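Local coordinates for glutamine amidotransferase type-2 domain-containing protein (PDB 1TE5) that is predicted to be a class-II glutamine amidotransferase, a member of the Ntn-hydrolase superfamily that would release ammonia from glutamine, though its physiological acceptor is not established, at residues A[146-149]-A[150-154]; A[105-108]-A[109-113]. One frame throughout, in Å; residues are numbered along the deposited sequence.

Both interactions are local and close no long-range loop. They follow one another along the chain without nesting or crossing. Interaction 2 comes first, where strand 101-108 ends and the chain turns out into a loop; interaction 1 lies where the loop after helix 128-143 enters helix 150-165. Their centres are 24 Å apart and their nearest atoms about 11 Å, so they do not touch. Helix 128-143 relates them: Ser129 near its beginning bonds to His107, while Phe144, just past its end, packs against Val152 and Leu153. One antiparallel sheet is shared too, since strand 101-108 belongs to it and Val150 rests on its strand 243-247.

Interaction 1: residues A[146-149]-A[150-154]; sequences EPVP and VEVLL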
loop_
_atom_site.group_PDB
_atom_site.type_symbol
_atom_site.label_atom_id
_atom_site.label_comp_id
_atom_site.label_asym_id
_atom_site.label_seq_id
_atom_site.Cartn_x
_atom_site.Cartn_y
_atom_site.Cartn_z
ATOM N N GLU A 146 -16.533 14.445 -11.354
ATOM C CA GLU A 146 -15.465 15.354 -10.970
ATOM C C GLU A 146 -15.457 15.599 -9.463
ATOM O O GLU A 146 -16.504 15.536 -8.811
ATOM C CB GLU A 146 -15.602 16.685 -11.718
ATOM C CG GLU A 146 -15.369 16.584 -13.222
ATOM C CD GLU A 146 -14.021 15.958 -13.572
ATOM O OE1 GLU A 146 -12.970 16.543 -13.228
ATOM O OE2 GLU A 146 -14.016 14.877 -14.195
ATOM N N PRO A 147 -14.263 15.848 -8.890
ATOM C CA PRO A 147 -14.083 16.109 -7.464
ATOM C C PRO A 147 -15.121 17.095 -6.950
ATOM O O PRO A 147 -15.317 18.171 -7.521
ATOM C CB PRO A 147 -12.676 16.694 -7.413
ATOM C CG PRO A 147 -11.974 15.875 -8.426
ATOM C CD PRO A 147 -12.960 15.855 -9.579
ATOM N N VAL A 148 -15.780 16.714 -5.867
ATOM C CA VAL A 148 -16.818 17.532 -5.270
ATOM C C VAL A 148 -16.572 17.602 -3.748
ATOM O O VAL A 148 -16.042 16.653 -3.157
ATOM C CB VAL A 148 -18.208 16.917 -5.620
ATOM C CG1 VAL A 148 -18.629 15.864 -4.602
ATOM C CG2 VAL A 148 -19.246 17.998 -5.794
ATOM N N PRO A 149 -16.850 18.762 -3.116
ATOM C CA PRO A 149 -16.644 18.899 -1.670
ATOM C C PRO A 149 -17.352 17.794 -0.878
ATOM O O PRO A 149 -18.326 17.209 -1.349
ATOM C CB PRO A 149 -17.210 20.281 -1.389
ATOM C CG PRO A 149 -16.819 21.028 -2.628
ATOM C CD PRO A 149 -17.236 20.057 -3.704
ATOM N N VAL A 150 -16.861 17.530 0.328
ATOM C CA VAL A 150 -17.381 16.464 1.192
ATOM C C VAL A 150 -18.889 16.423 1.408
ATOM O O VAL A 150 -19.495 15.355 1.354
ATOM C CB VAL A 150 -16.714 16.464 2.597
ATOM C CG1 VAL A 150 -16.529 15.044 3.067
ATOM C CG2 VAL A 150 -15.389 17.208 2.583
ATOM N N GLU A 151 -19.469 17.574 1.726
ATOM C CA GLU A 151 -20.896 17.662 1.984
ATOM C C GLU A 151 -21.733 17.203 0.812
ATOM O O GLU A 151 -22.841 16.698 1.003
ATOM C CB GLU A 151 -21.296 19.086 2.361
ATOM C CG GLU A 151 -20.896 19.519 3.767
ATOM C CD GLU A 151 -19.412 19.776 3.925
ATOM O OE1 GLU A 151 -18.998 19.957 5.087
ATOM O OE2 GLU A 151 -18.667 19.807 2.911
ATOM N N VAL A 152 -21.229 17.433 -0.396
ATOM C CA VAL A 152 -21.933 17.031 -1.609
ATOM C C VAL A 152 -21.971 15.508 -1.741
ATOM O O VAL A 152 -23.042 14.922 -1.934
ATOM C CB VAL A 152 -21.281 17.628 -2.881
ATOM C CG1 VAL A 152 -22.126 17.308 -4.103
ATOM C CG2 VAL A 152 -21.110 19.130 -2.732
ATOM N N LEU A 153 -20.805 14.872 -1.659
ATOM C CA LEU A 153 -20.736 13.419 -1.769
ATOM C C LEU A 153 -21.154 12.689 -0.488
ATOM O O LEU A 153 -21.191 11.464 -0.460
ATOM C CB LEU A 153 -19.331 12.984 -2.194
ATOM C CG LEU A 153 -18.231 13.013 -1.136
ATOM C CD1 LEU A 153 -17.931 11.592 -0.687
ATOM C CD2 LEU A 153 -16.986 13.650 -1.716
ATOM N N LEU A 154 -21.456 13.437 0.570
ATOM C CA LEU A 154 -21.868 12.834 1.837
ATOM C C LEU A 154 -23.147 12.004 1.716
ATOM O O LEU A 154 -23.206 10.889 2.237
ATOM C CB LEU A 154 -22.046 13.904 2.920
ATOM C CG LEU A 154 -21.276 13.765 4.236
ATOM C CD1 LEU A 154 -21.548 14.974 5.120
ATOM C CD2 LEU A 154 -21.673 12.484 4.946
#
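With chi1 of 88°, Val148 sets CG1 between its own backbone N and carbonyl carbon, and both methyls face Val152. Val152 answers with CG1 anti to its backbone N. The two side chains cross at about a right angle, and Val148 CG2 comes to 3.4 Å from Val152 CG1, tighter than usual for two carbons. The other Val148 branch, CG1, reaches Leu153 CB at 3.8 Å, so one forked residue touches two successive residues. Leu153 also lays CD2 against the carbonyl O of Val148, 3.5 Å away. Pro149 lies alongside Val152, pointing the same way, with its CD 4.1 Å from Val152 CG2. Pro149 O takes two weak hydrogen bonds: from Val152 N at 3.1 Å, bent to 132°, and from Leu153 N at 3.4 Å, nearly straight at 164°. Proline suits this place, since it has no N-H to give and its rigid ring fixes phi while the carbonyl remains usable. Val150 turns its side chain the other way, onto Trp179, Leu245 and Trp247, and Phe144 backs Val152 and Leu153. Upstream, Glu146 forms a salt bridge with Arg122 of the second subunit. The chemistry is thus mixed: one carbonyl oxygen is shared between weak bonds from the residues three and four further on, while Val148 supplies apolar contact to the same two residues beside them.

Interaction 2: residues A[105-108]-A[109-113]; sequences FAHN and GQLAD
His107 and Gly109 meet across a single residue: ring atom CE1 of His107 lies 3.4 Å from Gly109 O, and NE2 of His107 is 3.6 Å from that same oxygen, which approaches the ring obliquely without a hydrogen bond. Further along, Leu111 brings CG to within 4.1 Å of His107 CE1, its branched end adding an apolar neighbour to the imidazole. A water joins the two backbones, donating to His107 O at 3.0 Å and, weakly, to Gly109 O at 3.3 Å; it also sits above one face of the ring, toward the rim. With CG anti to the backbone N (chi1 173°) and the amide turned by chi2, ND2 of Asn108 lies 3.6 Å from Gly109 N, two donors side by side and not bonded. Glycine fits the next place because phi is 134°, where a beta carbon would run into the carbonyl of Asn108. In the second shell, Ser129 OG bonds to His107 ND1 and Val169 O to NE2, so both ring nitrogens are satisfied and the ring's rotation is fixed; Phe170 adds an aromatic neighbour. Asn171 ND2 holds Asn108 O, and the Asn108 side chain rests on Glu3, Leu4 and His77. The His-Asn-Gly sequence at a strand end is characteristic of class-II glutamine amidotransferases, and Asn108 ND2 beside Gly109 N is consistent with the oxyanion hole these groups form in relatives.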
loop_
_atom_site.group_PDB
_atom_site.type_symbol
_atom_site.label_atom_id
_atom_site.label_comp_id
_atom_site.label_asym_id
_atom_site.label_seq_id
_atom_site.Cartn_x
_atom_site.Cartn_y
_atom_site.Cartn_z
ATOM N N PHE A 105 -10.727 1.976 3.306
ATOM C CA PHE A 105 -11.969 1.395 3.799
ATOM C C PHE A 105 -11.764 0.201 4.741
ATOM O O PHE A 105 -10.959 -0.693 4.478
ATOM C CB PHE A 105 -12.793 0.971 2.582
ATOM C CG PHE A 105 -14.114 0.319 2.900
ATOM C CD1 PHE A 105 -15.273 1.072 2.996
ATOM C CD2 PHE A 105 -14.214 -1.066 3.004
ATOM C CE1 PHE A 105 -16.513 0.456 3.183
ATOM C CE2 PHE A 105 -15.452 -1.689 3.194
ATOM C CZ PHE A 105 -16.599 -0.923 3.281
ATOM N N ALA A 106 -12.497 0.196 5.846
ATOM C CA ALA A 106 -12.432 -0.897 6.801
ATOM C C ALA A 106 -13.865 -1.219 7.206
ATOM O O ALA A 106 -14.631 -0.323 7.562
ATOM C CB ALA A 106 -11.602 -0.502 8.005
ATOM N N HIS A 107 -14.225 -2.497 7.124
ATOM C CA HIS A 107 -15.572 -2.942 7.458
ATOM C C HIS A 107 -15.599 -4.109 8.453
ATOM O O HIS A 107 -14.846 -5.078 8.329
ATOM C CB HIS A 107 -16.257 -3.341 6.155
ATOM C CG HIS A 107 -17.468 -4.203 6.365
ATOM N ND1 HIS A 107 -17.726 -5.334 5.620
ATOM C CD2 HIS A 107 -18.491 -4.096 7.248
ATOM C CE1 HIS A 107 -18.857 -5.881 6.028
ATOM N NE2 HIS A 107 -19.340 -5.151 7.017
ATOM N N ASN A 108 -16.454 -3.980 9.457
ATOM C CA ASN A 108 -16.629 -5.009 10.467
ATOM C C ASN A 108 -18.073 -5.467 10.384
ATOM O O ASN A 108 -18.991 -4.651 10.454
ATOM C CB ASN A 108 -16.351 -4.452 11.860
ATOM C CG ASN A 108 -16.685 -5.444 12.958
ATOM O OD1 ASN A 108 -17.579 -5.216 13.776
ATOM N ND2 ASN A 108 -15.974 -6.568 12.968
ATOM N N GLY A 109 -18.276 -6.764 10.193
ATOM C CA GLY A 109 -19.628 -7.281 10.099
ATOM C C GLY A 109 -19.770 -8.238 8.937
ATOM O O GLY A 109 -18.806 -8.489 8.214
ATOM N N GLN A 110 -20.969 -8.778 8.757
ATOM C CA GLN A 110 -21.218 -9.728 7.676
ATOM C C GLN A 110 -22.433 -9.340 6.836
ATOM O O GLN A 110 -23.457 -8.910 7.372
ATOM C CB GLN A 110 -21.427 -11.127 8.254
ATOM C CG GLN A 110 -20.329 -11.590 9.194
ATOM C CD GLN A 110 -20.631 -12.940 9.803
ATOM O OE1 GLN A 110 -21.794 -13.305 9.988
ATOM N NE2 GLN A 110 -19.582 -13.698 10.113
ATOM N N LEU A 111 -22.318 -9.521 5.522
ATOM C CA LEU A 111 -23.400 -9.194 4.593
ATOM C C LEU A 111 -23.935 -10.444 3.904
ATOM O O LEU A 111 -23.170 -11.215 3.323
ATOM C CB LEU A 111 -22.906 -8.204 3.537
ATOM C CG LEU A 111 -22.270 -6.919 4.073
ATOM C CD1 LEU A 111 -21.784 -6.062 2.919
ATOM C CD2 LEU A 111 -23.260 -6.153 4.930
ATOM N N ALA A 112 -25.246 -10.645 3.972
ATOM C CA ALA A 112 -25.876 -11.808 3.355
ATOM C C ALA A 112 -26.503 -11.459 2.013
ATOM O O ALA A 112 -27.106 -10.395 1.856
ATOM C CB ALA A 112 -26.928 -12.389 4.282
ATOM N N ASP A 113 -26.381 -12.378 1.058
ATOM C CA ASP A 113 -26.930 -12.193 -0.286
ATOM C C ASP A 113 -26.555 -10.823 -0.859
ATOM O O ASP A 113 -27.416 -10.060 -1.310
ATOM C CB ASP A 113 -28.455 -12.363 -0.262
ATOM C CG ASP A 113 -29.053 -12.484 -1.657
ATOM O OD1 ASP A 113 -29.653 -11.497 -2.147
ATOM O OD2 ASP A 113 -28.924 -13.576 -2.259
HETATM O O HOH W 1 -15.529 -7.998 7.776
#